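CRISPR system Cmr subunit Cmr1-1 (Pyrococcus furiosus, PDB 4W8Z) serves as an RNA-binding subunit that, together with Cmr6, caps the crRNA-guided type III-B Cmr effector complex used in antiviral defence. Local coordinates at residues H308-S313 with L322-W327; R43-A48 with I300-S305; W327-S330 with P334-K337; G102-S107 with E239-F244. One frame throughout, in Å; residues are numbered along the deposited sequence.

How the interactions relate
All four contacts involve the C-terminal region; interactions 1 and 3 lie wholly within it, while 2 and 4 join it to the RAMP region. Interactions 1 and 3 run on from one another through Trp327, their centres about 17 Å apart. Interaction 2 reaches interaction 1 through a salt bridge, with Lys301 NZ 3.2 Å from Asp326 OD2. Interaction 4 meets interaction 3 where Ile329 CD1 lies 3.8 Å from Phe244 CD1, and it brushes interaction 1 through Phe325. Interactions 2 and 4, the two joints between family regions, stand about 24 Å apart between centres and do not touch. No RNA is bound in this apo structure.

Interaction 1 (H308-S313 with L322-W327); sequences HPEVRS and LSNFDW
Within the long connection between strand 294-302 and helix 327-330, in the Cmr1-like C-terminal region, Glu310 of an irregular segment lies against Leu322, just ahead of a short 3-10 turn that includes Asn324. The evidence for packing is one methyl group touching an aliphatic stem: Leu322 CD1 sits 3.6 Å from Glu310 CG and 3.7 Å from both Glu310 CB and Glu310 CD. The glutamate is stretched out, CG anti to the backbone N (chi1 -173°) and the rest of the chain extended, which lays its stem past the methyl at a slant, with the carboxylate oxygens slightly farther off. Those oxygens find their polar partners on helix 237-264, OE1 in a salt bridge with Arg255 and OE2 in a hydrogen bond with Tyr259. Tyr251 of the same helix bonds to Asn324 OD1 and Leu322 N, tying the second segment down as well. Across the contact, Asn324 ND2 stays 4.3 Å from Glu310 OE1, a proximity too long for a hydrogen bond.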
loop_
_atom_site.group_PDB
_atom_site.type_symbol
_atom_site.label_atom_id
_atom_site.label_comp_id
_atom_site.label_asym_id
_atom_site.label_seq_id
_atom_site.Cartn_x
_atom_site.Cartn_y
_atom_site.Cartn_z
ATOM N N HIS A 308 -11.739 -7.241 -11.047
ATOM C CA HIS A 308 -12.184 -6.742 -9.751
ATOM C C HIS A 308 -13.349 -5.786 -9.956
ATOM O O HIS A 308 -13.185 -4.728 -10.566
ATOM C CB HIS A 308 -11.049 -6.035 -9.007
ATOM C CG HIS A 308 -9.741 -6.757 -9.074
ATOM N ND1 HIS A 308 -9.301 -7.600 -8.075
ATOM C CD2 HIS A 308 -8.775 -6.761 -10.023
ATOM C CE1 HIS A 308 -8.121 -8.093 -8.407
ATOM N NE2 HIS A 308 -7.780 -7.601 -9.585
ATOM N N PRO A 309 -14.531 -6.155 -9.444
ATOM C CA PRO A 309 -15.726 -5.331 -9.649
ATOM C C PRO A 309 -15.587 -3.937 -9.038
ATOM O O PRO A 309 -14.952 -3.779 -7.993
ATOM C CB PRO A 309 -16.828 -6.132 -8.943
ATOM C CG PRO A 309 -16.103 -6.961 -7.932
ATOM C CD PRO A 309 -14.800 -7.316 -8.578
ATOM N N GLU A 310 -16.155 -2.934 -9.702
ATOM C CA GLU A 310 -16.256 -1.610 -9.110
ATOM C C GLU A 310 -17.479 -1.609 -8.207
ATOM O O GLU A 310 -17.667 -0.711 -7.397
ATOM C CB GLU A 310 -16.362 -0.514 -10.176
ATOM C CG GLU A 310 -16.301 0.908 -9.611
ATOM C CD GLU A 310 -16.235 1.975 -10.686
ATOM O OE1 GLU A 310 -15.988 3.153 -10.346
ATOM O OE2 GLU A 310 -16.440 1.637 -11.872
ATOM N N VAL A 311 -18.293 -2.649 -8.338
ATOM C CA VAL A 311 -19.546 -2.749 -7.608
ATOM C C VAL A 311 -19.471 -3.735 -6.442
ATOM O O VAL A 311 -19.108 -4.902 -6.618
ATOM C CB VAL A 311 -20.679 -3.164 -8.555
ATOM C CG1 VAL A 311 -21.244 -1.946 -9.258
ATOM C CG2 VAL A 311 -20.157 -4.168 -9.570
ATOM N N ARG A 312 -19.822 -3.260 -5.252
ATOM C CA ARG A 312 -19.787 -4.090 -4.053
ATOM C C ARG A 312 -21.071 -3.918 -3.236
ATOM O O ARG A 312 -21.695 -2.857 -3.270
ATOM C CB ARG A 312 -18.557 -3.744 -3.213
ATOM C CG ARG A 312 -17.956 -4.925 -2.479
ATOM C CD ARG A 312 -17.842 -6.136 -3.385
ATOM N NE ARG A 312 -17.305 -7.297 -2.684
ATOM C CZ ARG A 312 -17.964 -7.981 -1.753
ATOM N NH1 ARG A 312 -19.191 -7.619 -1.395
ATOM N NH2 ARG A 312 -17.394 -9.030 -1.173
ATOM N N SER A 313 -21.472 -4.958 -2.507
ATOM C CA SER A 313 -22.706 -4.889 -1.725
ATOM C C SER A 313 -22.446 -4.256 -0.361
ATOM O O SER A 313 -22.660 -4.868 0.685
ATOM C CB SER A 313 -23.330 -6.272 -1.560
ATOM O OG SER A 313 -22.512 -7.100 -0.761
ATOM N N LEU A 322 -10.422 3.187 -7.804
ATOM C CA LEU A 322 -9.845 2.561 -8.990
ATOM C C LEU A 322 -8.980 3.527 -9.778
ATOM O O LEU A 322 -8.872 4.704 -9.438
ATOM C CB LEU A 322 -10.943 2.005 -9.891
ATOM C CG LEU A 322 -11.899 0.993 -9.258
ATOM C CD1 LEU A 322 -12.833 0.451 -10.325
ATOM C CD2 LEU A 322 -11.129 -0.135 -8.567
ATOM N N SER A 323 -8.373 3.027 -10.847
ATOM C CA SER A 323 -7.355 3.778 -11.567
ATOM C C SER A 323 -7.897 4.998 -12.302
ATOM O O SER A 323 -7.133 5.880 -12.679
ATOM C CB SER A 323 -6.646 2.867 -12.557
ATOM O OG SER A 323 -7.564 2.411 -13.532
ATOM N N ASN A 324 -9.208 5.066 -12.506
ATOM C CA ASN A 324 -9.783 6.238 -13.161
ATOM C C ASN A 324 -9.829 7.451 -12.228
ATOM O O ASN A 324 -10.317 8.519 -12.602
ATOM C CB ASN A 324 -11.182 5.925 -13.695
ATOM C CG ASN A 324 -12.133 5.461 -12.616
ATOM O OD1 ASN A 324 -11.721 4.999 -11.558
ATOM N ND2 ASN A 324 -13.420 5.571 -12.888
ATOM N N PHE A 325 -9.315 7.272 -11.014
ATOM C CA PHE A 325 -9.236 8.335 -10.023
ATOM C C PHE A 325 -8.051 9.265 -10.295
ATOM O O PHE A 325 -7.993 10.378 -9.771
ATOM C CB PHE A 325 -9.140 7.724 -8.620
ATOM C CG PHE A 325 -8.699 8.685 -7.549
ATOM C CD1 PHE A 325 -9.528 9.710 -7.127
ATOM C CD2 PHE A 325 -7.458 8.545 -6.944
ATOM C CE1 PHE A 325 -9.125 10.585 -6.130
ATOM C CE2 PHE A 325 -7.048 9.418 -5.950
ATOM C CZ PHE A 325 -7.885 10.437 -5.541
ATOM N N ASP A 326 -7.121 8.824 -11.137
ATOM C CA ASP A 326 -5.896 9.589 -11.363
ATOM C C ASP A 326 -6.147 10.931 -12.050
ATOM O O ASP A 326 -5.386 11.874 -11.850
ATOM C CB ASP A 326 -4.884 8.773 -12.176
ATOM C CG ASP A 326 -5.483 8.173 -13.433
ATOM O OD1 ASP A 326 -6.540 8.657 -13.897
ATOM O OD2 ASP A 326 -4.894 7.201 -13.952
ATOM N N TRP A 327 -7.202 11.019 -12.857
ATOM C CA TRP A 327 -7.559 12.287 -13.491
ATOM C C TRP A 327 -7.785 13.370 -12.442
ATOM O O TRP A 327 -7.410 14.523 -12.634
ATOM C CB TRP A 327 -8.814 12.148 -14.358
ATOM C CG TRP A 327 -9.459 13.479 -14.641
ATOM C CD1 TRP A 327 -10.495 14.054 -13.958
ATOM C CD2 TRP A 327 -9.086 14.415 -15.661
ATOM N NE1 TRP A 327 -10.794 15.286 -14.497
ATOM C CE2 TRP A 327 -9.944 15.530 -15.541
ATOM C CE3 TRP A 327 -8.114 14.415 -16.666
ATOM C CZ2 TRP A 327 -9.858 16.630 -16.389
ATOM C CZ3 TRP A 327 -8.031 15.511 -17.506
ATOM C CH2 TRP A 327 -8.900 16.603 -17.364
#

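Interaction 2 (R43-A48 with I300-S305); sequences RWWFRA and IKFFQS
Two tryptophans of helix 38-54, Trp44 and Trp45, turn the CH2 corners of their indoles onto one atom, Phe302 CZ, at the end of strand 294-302. Trp44 CH2 is the nearer, 3.8 Å from Phe302 CZ, and Trp45 CH2 follows at 4.0 Å from Phe302 CZ. The first indole swings out with CG anti to its backbone N (chi1 -167°), meeting the phenyl from the opposite direction as an offset edge-to-face pair: the Trp44 six-membered ring is 5.6 Å from the Phe302 ring between centroids, its edge toward the phenyl face, and the planes stand at 70°. A chi1 of -91° brings the far end of Trp45 toward the strand although its CB does not head there. The Trp45 and Phe302 side chains run at about a right angle to each other; the indole takes Ile300 CD1 at its edge, 4.0 Å from Trp45 CH2. Within the helix, Trp44 CZ3 covers the centre of one Trp45 face, so the two indoles pack on each other. Trp285 packs on both Trp44 and Phe302, while helix 136-152 touches Trp45. Every atom meeting across the segments is carbon, so this joint probably rests on dispersion and edge-to-face electrostatics, without polar pairing between the segments.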
loop_
_atom_site.group_PDB
_atom_site.type_symbol
_atom_site.label_atom_id
_atom_site.label_comp_id
_atom_site.label_asym_id
_atom_site.label_seq_id
_atom_site.Cartn_x
_atom_site.Cartn_y
_atom_site.Cartn_z
ATOM N N ARG A 43 4.444 -10.161 3.955
ATOM C CA ARG A 43 4.053 -11.370 3.249
ATOM C C ARG A 43 3.358 -11.005 1.945
ATOM O O ARG A 43 3.610 -11.615 0.905
ATOM C CB ARG A 43 3.138 -12.230 4.117
ATOM C CG ARG A 43 3.048 -13.674 3.671
ATOM C CD ARG A 43 1.863 -14.376 4.300
ATOM N NE ARG A 43 1.992 -15.824 4.191
ATOM C CZ ARG A 43 2.494 -16.594 5.148
ATOM N NH1 ARG A 43 2.904 -16.045 6.284
ATOM N NH2 ARG A 43 2.583 -17.908 4.974
ATOM N N TRP A 44 2.492 -9.996 2.005
ATOM C CA TRP A 44 1.786 -9.535 0.817
ATOM C C TRP A 44 2.774 -9.060 -0.234
ATOM O O TRP A 44 2.660 -9.404 -1.410
ATOM C CB TRP A 44 0.811 -8.407 1.153
ATOM C CG TRP A 44 -0.150 -8.113 0.035
ATOM C CD1 TRP A 44 -1.418 -8.590 -0.094
ATOM C CD2 TRP A 44 0.083 -7.283 -1.115
ATOM N NE1 TRP A 44 -1.994 -8.110 -1.248
ATOM C CE2 TRP A 44 -1.093 -7.307 -1.894
ATOM C CE3 TRP A 44 1.170 -6.519 -1.557
ATOM C CZ2 TRP A 44 -1.214 -6.602 -3.089
ATOM C CZ3 TRP A 44 1.052 -5.824 -2.747
ATOM C CH2 TRP A 44 -0.133 -5.870 -3.500
ATOM N N TRP A 45 3.754 -8.274 0.200
ATOM C CA TRP A 45 4.689 -7.654 -0.724
ATOM C C TRP A 45 5.703 -8.637 -1.274
ATOM O O TRP A 45 6.253 -8.421 -2.352
ATOM C CB TRP A 45 5.394 -6.472 -0.055
ATOM C CG TRP A 45 4.639 -5.213 -0.284
ATOM C CD1 TRP A 45 3.911 -4.512 0.630
ATOM C CD2 TRP A 45 4.485 -4.532 -1.532
ATOM N NE1 TRP A 45 3.329 -3.421 0.033
ATOM C CE2 TRP A 45 3.664 -3.411 -1.296
ATOM C CE3 TRP A 45 4.966 -4.757 -2.828
ATOM C CZ2 TRP A 45 3.316 -2.512 -2.305
ATOM C CZ3 TRP A 45 4.620 -3.865 -3.828
ATOM C CH2 TRP A 45 3.802 -2.754 -3.560
ATOM N N PHE A 46 5.946 -9.723 -0.551
ATOM C CA PHE A 46 6.810 -10.767 -1.079
ATOM C C PHE A 46 6.174 -11.382 -2.316
ATOM O O PHE A 46 6.854 -11.680 -3.295
ATOM C CB PHE A 46 7.080 -11.850 -0.036
ATOM C CG PHE A 46 7.758 -13.060 -0.599
ATOM C CD1 PHE A 46 9.119 -13.055 -0.838
ATOM C CD2 PHE A 46 7.030 -14.197 -0.906
ATOM C CE1 PHE A 46 9.745 -14.165 -1.367
ATOM C CE2 PHE A 46 7.648 -15.309 -1.434
ATOM C CZ PHE A 46 9.009 -15.294 -1.664
ATOM N N ARG A 47 4.861 -11.569 -2.263
ATOM C CA ARG A 47 4.132 -12.186 -3.363
ATOM C C ARG A 47 4.138 -11.286 -4.589
ATOM O O ARG A 47 4.179 -11.762 -5.720
ATOM C CB ARG A 47 2.695 -12.496 -2.953
ATOM C CG ARG A 47 2.564 -13.409 -1.751
ATOM C CD ARG A 47 1.168 -13.997 -1.698
ATOM N NE ARG A 47 0.789 -14.515 -3.010
ATOM C CZ ARG A 47 -0.245 -15.317 -3.237
ATOM N NH1 ARG A 47 -1.018 -15.713 -2.233
ATOM N NH2 ARG A 47 -0.501 -15.729 -4.470
ATOM N N ALA A 48 4.095 -9.979 -4.353
ATOM C CA ALA A 48 4.094 -9.008 -5.439
ATOM C C ALA A 48 5.460 -8.947 -6.114
ATOM O O ALA A 48 5.555 -8.752 -7.326
ATOM C CB ALA A 48 3.692 -7.636 -4.925
ATOM N N ILE A 300 -0.092 4.128 -6.405
ATOM C CA ILE A 300 0.288 2.913 -7.109
ATOM C C ILE A 300 -0.945 2.241 -7.726
ATOM O O ILE A 300 -2.001 2.152 -7.099
ATOM C CB ILE A 300 1.049 1.927 -6.178
ATOM C CG1 ILE A 300 1.469 0.672 -6.954
ATOM C CG2 ILE A 300 0.217 1.564 -4.963
ATOM C CD1 ILE A 300 2.568 -0.126 -6.285
ATOM N N LYS A 301 -0.804 1.801 -8.975
ATOM C CA LYS A 301 -1.886 1.141 -9.708
ATOM C C LYS A 301 -1.492 -0.279 -10.129
ATOM O O LYS A 301 -0.479 -0.467 -10.795
ATOM C CB LYS A 301 -2.272 1.969 -10.936
ATOM C CG LYS A 301 -3.095 3.203 -10.607
ATOM C CD LYS A 301 -3.213 4.154 -11.788
ATOM C CE LYS A 301 -1.930 4.937 -11.985
ATOM N NZ LYS A 301 -2.084 6.035 -12.984
ATOM N N PHE A 302 -2.293 -1.272 -9.741
ATOM C CA PHE A 302 -1.961 -2.677 -10.003
ATOM C C PHE A 302 -2.730 -3.281 -11.176
ATOM O O PHE A 302 -3.953 -3.385 -11.126
ATOM C CB PHE A 302 -2.232 -3.530 -8.761
ATOM C CG PHE A 302 -1.379 -3.183 -7.584
ATOM C CD1 PHE A 302 -0.066 -3.615 -7.515
ATOM C CD2 PHE A 302 -1.894 -2.439 -6.534
ATOM C CE1 PHE A 302 0.723 -3.302 -6.430
ATOM C CE2 PHE A 302 -1.112 -2.124 -5.442
ATOM C CZ PHE A 302 0.199 -2.556 -5.388
ATOM N N PHE A 303 -2.019 -3.718 -12.211
ATOM C CA PHE A 303 -2.676 -4.308 -13.376
ATOM C C PHE A 303 -2.487 -5.822 -13.408
ATOM O O PHE A 303 -1.357 -6.302 -13.430
ATOM C CB PHE A 303 -2.143 -3.683 -14.670
ATOM C CG PHE A 303 -2.214 -2.175 -14.695
ATOM C CD1 PHE A 303 -3.438 -1.528 -14.756
ATOM C CD2 PHE A 303 -1.058 -1.408 -14.666
ATOM C CE1 PHE A 303 -3.510 -0.149 -14.780
ATOM C CE2 PHE A 303 -1.125 -0.026 -14.693
ATOM C CZ PHE A 303 -2.353 0.602 -14.750
ATOM N N GLN A 304 -3.589 -6.571 -13.397
ATOM C CA GLN A 304 -3.523 -8.029 -13.509
ATOM C C GLN A 304 -4.694 -8.599 -14.315
ATOM O O GLN A 304 -5.499 -7.849 -14.862
ATOM C CB GLN A 304 -3.479 -8.679 -12.123
ATOM C CG GLN A 304 -4.813 -8.718 -11.393
ATOM C CD GLN A 304 -4.884 -7.717 -10.264
ATOM O OE1 GLN A 304 -4.979 -6.511 -10.494
ATOM N NE2 GLN A 304 -4.843 -8.212 -9.032
ATOM N N SER A 305 -4.783 -9.926 -14.377
ATOM C CA SER A 305 -5.791 -10.602 -15.194
ATOM C C SER A 305 -7.153 -10.728 -14.516
ATOM O O SER A 305 -8.188 -10.603 -15.172
ATOM C CB SER A 305 -5.300 -11.995 -15.587
ATOM O OG SER A 305 -4.123 -11.914 -16.368
#

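Interaction 3 (W327-S330 with P334-K337); sequences WFIS and PVTK
Val335 reaches across a tight return of the chain to meet Ser330 and Ile329. Its CB points toward the helical turn 327-330, consistent with the 5.8 Å between Val335 CA and Ser330 CA, the nearest pair of alpha carbons. From CB the side chain splits. CG1 stands anti to the backbone N (chi1 173°) and has no partner within 4.2 Å on the other segment; CG2, placed anti to the carbonyl carbon and beside the backbone N, does all the touching. This one methyl lies 3.8 Å from Ser330 CA and 3.9 Å from Ser330 CB, resting on the carbon frame of the serine, and its third neighbour is Ile329 CG2 at 4.0 Å from Val335 CG2. The valine and isoleucine side chains cross at about a right angle. The return is a helix-to-strand connection: the short helix 327-330 leads through a brief link into strand 335-337, which pairs antiparallel with strand 226-231 in the C-terminal sheet. Val335 also packs on Glu229 of that strand, and Thr336 makes the backbone hydrogen bonding with Val230. On the helical side, Ile329 CD1 leads away from the valine to Phe244 of helix 237-264, and the isoleucine side chain also touches Ser247 and Phe231. The serine hydroxyl turns back along its own chain, where Ser330 OG is hydrogen-bonded to Asp326 O.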
loop_
_atom_site.group_PDB
_atom_site.type_symbol
_atom_site.label_atom_id
_atom_site.label_comp_id
_atom_site.label_asym_id
_atom_site.label_seq_id
_atom_site.Cartn_x
_atom_site.Cartn_y
_atom_site.Cartn_z
ATOM N N TRP A 327 -7.202 11.019 -12.857
ATOM C CA TRP A 327 -7.559 12.287 -13.491
ATOM C C TRP A 327 -7.785 13.370 -12.442
ATOM O O TRP A 327 -7.410 14.523 -12.634
ATOM C CB TRP A 327 -8.814 12.148 -14.358
ATOM C CG TRP A 327 -9.459 13.479 -14.641
ATOM C CD1 TRP A 327 -10.495 14.054 -13.958
ATOM C CD2 TRP A 327 -9.086 14.415 -15.661
ATOM N NE1 TRP A 327 -10.794 15.286 -14.497
ATOM C CE2 TRP A 327 -9.944 15.530 -15.541
ATOM C CE3 TRP A 327 -8.114 14.415 -16.666
ATOM C CZ2 TRP A 327 -9.858 16.630 -16.389
ATOM C CZ3 TRP A 327 -8.031 15.511 -17.506
ATOM C CH2 TRP A 327 -8.900 16.603 -17.364
ATOM N N PHE A 328 -8.395 12.990 -11.324
ATOM C CA PHE A 328 -8.794 13.957 -10.314
ATOM C C PHE A 328 -7.606 14.428 -9.479
ATOM O O PHE A 328 -7.740 15.310 -8.630
ATOM C CB PHE A 328 -9.889 13.358 -9.431
ATOM C CG PHE A 328 -11.136 13.002 -10.191
ATOM C CD1 PHE A 328 -11.294 11.736 -10.734
ATOM C CD2 PHE A 328 -12.135 13.944 -10.389
ATOM C CE1 PHE A 328 -12.430 11.410 -11.450
ATOM C CE2 PHE A 328 -13.275 13.622 -11.103
ATOM C CZ PHE A 328 -13.422 12.350 -11.634
ATOM N N ILE A 329 -6.443 13.841 -9.738
ATOM C CA ILE A 329 -5.184 14.347 -9.205
ATOM C C ILE A 329 -4.409 15.074 -10.297
ATOM O O ILE A 329 -4.017 16.227 -10.134
ATOM C CB ILE A 329 -4.290 13.218 -8.646
ATOM C CG1 ILE A 329 -4.944 12.533 -7.445
ATOM C CG2 ILE A 329 -2.921 13.768 -8.258
ATOM C CD1 ILE A 329 -4.856 13.336 -6.163
ATOM N N SER A 330 -4.207 14.385 -11.417
ATOM C CA SER A 330 -3.299 14.833 -12.469
ATOM C C SER A 330 -3.827 16.013 -13.278
ATOM O O SER A 330 -3.063 16.676 -13.976
ATOM C CB SER A 330 -2.985 13.674 -13.417
ATOM O OG SER A 330 -4.119 13.335 -14.194
ATOM N N PRO A 334 0.938 18.762 -11.261
ATOM C CA PRO A 334 1.917 17.926 -11.976
ATOM C C PRO A 334 2.256 16.601 -11.291
ATOM O O PRO A 334 2.623 16.574 -10.117
ATOM C CB PRO A 334 3.164 18.820 -12.038
ATOM C CG PRO A 334 2.979 19.821 -10.953
ATOM C CD PRO A 334 1.508 20.077 -10.914
ATOM N N VAL A 335 2.150 15.515 -12.052
ATOM C CA VAL A 335 2.414 14.169 -11.561
ATOM C C VAL A 335 3.627 13.563 -12.260
ATOM O O VAL A 335 3.747 13.650 -13.478
ATOM C CB VAL A 335 1.190 13.258 -11.780
ATOM C CG1 VAL A 335 1.513 11.813 -11.435
ATOM C CG2 VAL A 335 0.006 13.763 -10.971
ATOM N N THR A 336 4.526 12.953 -11.494
ATOM C CA THR A 336 5.709 12.324 -12.073
ATOM C C THR A 336 5.613 10.807 -12.039
ATOM O O THR A 336 5.362 10.222 -10.988
ATOM C CB THR A 336 6.988 12.747 -11.338
ATOM O OG1 THR A 336 7.158 14.163 -11.452
ATOM C CG2 THR A 336 8.204 12.034 -11.919
ATOM N N LYS A 337 5.815 10.171 -13.190
ATOM C CA LYS A 337 5.833 8.716 -13.261
ATOM C C LYS A 337 7.139 8.167 -12.690
ATOM O O LYS A 337 8.226 8.560 -13.116
ATOM C CB LYS A 337 5.640 8.247 -14.704
ATOM C CG LYS A 337 5.504 6.736 -14.866
ATOM C CD LYS A 337 4.254 6.369 -15.660
ATOM C CE LYS A 337 2.998 6.462 -14.798
ATOM N NZ LYS A 337 1.735 6.246 -15.573
#

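Interaction 4 (G102-S107 with E239-F244); sequences GYIWFS and EVLAQF
Ile104 and Trp105 press on one side of helix 237-264, where Leu241 and Phe244 receive them. Ile104 makes its closest contacts with the helix backbone: its CD1 is 3.8 Å from Leu241 O, and its CG2 is 3.8 Å from Phe244 O. Its two branches thus each meet a different carbonyl oxygen, three residues apart on the helix, with CG1 tucked between the backbone N and the carbonyl carbon (chi1 58°). Ile104 CD1 also comes within 4.4 Å of Phe244 CB. The indole of Trp105 brings CH2 and CZ2 of its six-membered ring to the leucine methyls, CH2 lying 3.8 Å from Leu241 CD1 and CZ2 lying 3.9 Å from Leu241 CD2; the two side chains cross at about a right angle. A type I beta turn from Tyr103 to Phe106 sets the isoleucine and the indole side by side, and Trp105 occupies the N-cap position of helix 106-113. Beyond this shell, Asn245 OD1 accepts hydrogen bonds from the backbone N of Tyr103 and of Ile104, holding the turn to the helix, while Trp105 NE1 is bonded to Arg161 O, which fixes the indole from its pyrrole side. The contact joins the RAMP region to the C-terminal region: helix 106-113 leads away from the turn, Trp238 of helix 237-264 touches the indole, and Phe286 of strand 284-291 packs against Ile104 and stacks with Phe244.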
loop_
_atom_site.group_PDB
_atom_site.type_symbol
_atom_site.label_atom_id
_atom_site.label_comp_id
_atom_site.label_asym_id
_atom_site.label_seq_id
_atom_site.Cartn_x
_atom_site.Cartn_y
_atom_site.Cartn_z
ATOM N N GLY A 102 -12.014 14.198 5.857
ATOM C CA GLY A 102 -13.259 13.563 6.252
ATOM C C GLY A 102 -13.895 12.595 5.275
ATOM O O GLY A 102 -14.769 11.815 5.655
ATOM N N TYR A 103 -13.479 12.633 4.016
ATOM C CA TYR A 103 -14.036 11.709 3.039
ATOM C C TYR A 103 -13.154 10.476 2.854
ATOM O O TYR A 103 -13.654 9.357 2.873
ATOM C CB TYR A 103 -14.268 12.417 1.706
ATOM C CG TYR A 103 -15.434 13.379 1.749
ATOM C CD1 TYR A 103 -16.742 12.920 1.642
ATOM C CD2 TYR A 103 -15.227 14.744 1.908
ATOM C CE1 TYR A 103 -17.812 13.794 1.685
ATOM C CE2 TYR A 103 -16.292 15.628 1.953
ATOM C CZ TYR A 103 -17.583 15.148 1.841
ATOM O OH TYR A 103 -18.642 16.029 1.884
ATOM N N ILE A 104 -11.850 10.666 2.692
ATOM C CA ILE A 104 -10.968 9.518 2.526
ATOM C C ILE A 104 -10.923 8.677 3.802
ATOM O O ILE A 104 -10.778 7.458 3.731
ATOM C CB ILE A 104 -9.528 9.927 2.121
ATOM C CG1 ILE A 104 -8.896 10.869 3.144
ATOM C CG2 ILE A 104 -9.512 10.567 0.738
ATOM C CD1 ILE A 104 -7.447 11.194 2.836
ATOM N N TRP A 105 -11.058 9.317 4.961
ATOM C CA TRP A 105 -11.020 8.600 6.237
ATOM C C TRP A 105 -12.374 8.585 6.934
ATOM O O TRP A 105 -12.441 8.451 8.156
ATOM C CB TRP A 105 -9.981 9.211 7.175
ATOM C CG TRP A 105 -8.575 9.100 6.676
ATOM C CD1 TRP A 105 -8.155 8.480 5.537
ATOM C CD2 TRP A 105 -7.399 9.627 7.302
ATOM N NE1 TRP A 105 -6.794 8.589 5.414
ATOM C CE2 TRP A 105 -6.307 9.292 6.483
ATOM C CE3 TRP A 105 -7.166 10.353 8.472
ATOM C CZ2 TRP A 105 -4.997 9.653 6.801
ATOM C CZ3 TRP A 105 -5.864 10.714 8.782
ATOM C CH2 TRP A 105 -4.798 10.362 7.951
ATOM N N PHE A 106 -13.440 8.730 6.149
ATOM C CA PHE A 106 -14.809 8.694 6.655
ATOM C C PHE A 106 -15.043 7.562 7.653
ATOM O O PHE A 106 -15.571 7.785 8.739
ATOM C CB PHE A 106 -15.788 8.566 5.483
ATOM C CG PHE A 106 -17.219 8.380 5.897
ATOM C CD1 PHE A 106 -17.741 7.111 6.090
ATOM C CD2 PHE A 106 -18.051 9.472 6.075
ATOM C CE1 PHE A 106 -19.058 6.935 6.471
ATOM C CE2 PHE A 106 -19.372 9.304 6.453
ATOM C CZ PHE A 106 -19.874 8.032 6.651
ATOM N N SER A 107 -14.643 6.352 7.275
ATOM C CA SER A 107 -14.872 5.161 8.090
ATOM C C SER A 107 -14.225 5.260 9.470
ATOM O O SER A 107 -14.760 4.748 10.449
ATOM C CB SER A 107 -14.358 3.912 7.363
ATOM O OG SER A 107 -15.262 3.488 6.355
ATOM N N GLU A 239 -1.204 18.656 4.129
ATOM C CA GLU A 239 -1.572 19.330 2.890
ATOM C C GLU A 239 -1.720 18.318 1.760
ATOM O O GLU A 239 -2.638 18.413 0.945
ATOM C CB GLU A 239 -0.538 20.392 2.511
ATOM C CG GLU A 239 -1.031 21.366 1.448
ATOM C CD GLU A 239 0.089 22.181 0.831
ATOM O OE1 GLU A 239 1.011 21.575 0.245
ATOM O OE2 GLU A 239 0.049 23.426 0.933
ATOM N N VAL A 240 -0.813 17.347 1.724
ATOM C CA VAL A 240 -0.866 16.270 0.742
ATOM C C VAL A 240 -2.129 15.433 0.918
ATOM O O VAL A 240 -2.851 15.171 -0.044
ATOM C CB VAL A 240 0.372 15.361 0.842
ATOM C CG1 VAL A 240 0.165 14.078 0.047
ATOM C CG2 VAL A 240 1.611 16.106 0.368
ATOM N N LEU A 241 -2.391 15.023 2.155
ATOM C CA LEU A 241 -3.599 14.274 2.482
ATOM C C LEU A 241 -4.860 15.050 2.104
ATOM O O LEU A 241 -5.838 14.469 1.634
ATOM C CB LEU A 241 -3.622 13.924 3.971
ATOM C CG LEU A 241 -2.710 12.775 4.406
ATOM C CD1 LEU A 241 -2.631 12.683 5.917
ATOM C CD2 LEU A 241 -3.200 11.462 3.816
ATOM N N ALA A 242 -4.827 16.364 2.296
ATOM C CA ALA A 242 -5.970 17.206 1.966
ATOM C C ALA A 242 -6.223 17.240 0.463
ATOM O O ALA A 242 -7.368 17.339 0.027
ATOM C CB ALA A 242 -5.764 18.618 2.501
ATOM N N GLN A 243 -5.155 17.160 -0.324
ATOM C CA GLN A 243 -5.294 17.113 -1.777
ATOM C C GLN A 243 -6.015 15.839 -2.206
ATOM O O GLN A 243 -6.904 15.875 -3.058
ATOM C CB GLN A 243 -3.927 17.207 -2.460
ATOM C CG GLN A 243 -3.455 18.633 -2.707
ATOM C CD GLN A 243 -4.295 19.351 -3.752
ATOM O OE1 GLN A 243 -4.974 18.717 -4.566
ATOM N NE2 GLN A 243 -4.254 20.682 -3.734
ATOM N N PHE A 244 -5.624 14.719 -1.605
ATOM C CA PHE A 244 -6.285 13.442 -1.837
ATOM C C PHE A 244 -7.770 13.524 -1.491
ATOM O O PHE A 244 -8.612 12.925 -2.157
ATOM C CB PHE A 244 -5.617 12.340 -1.012
ATOM C CG PHE A 244 -4.360 11.788 -1.628
ATOM C CD1 PHE A 244 -4.343 11.361 -2.945
ATOM C CD2 PHE A 244 -3.192 11.692 -0.884
ATOM C CE1 PHE A 244 -3.189 10.846 -3.509
ATOM C CE2 PHE A 244 -2.034 11.183 -1.444
ATOM C CZ PHE A 244 -2.034 10.757 -2.756
#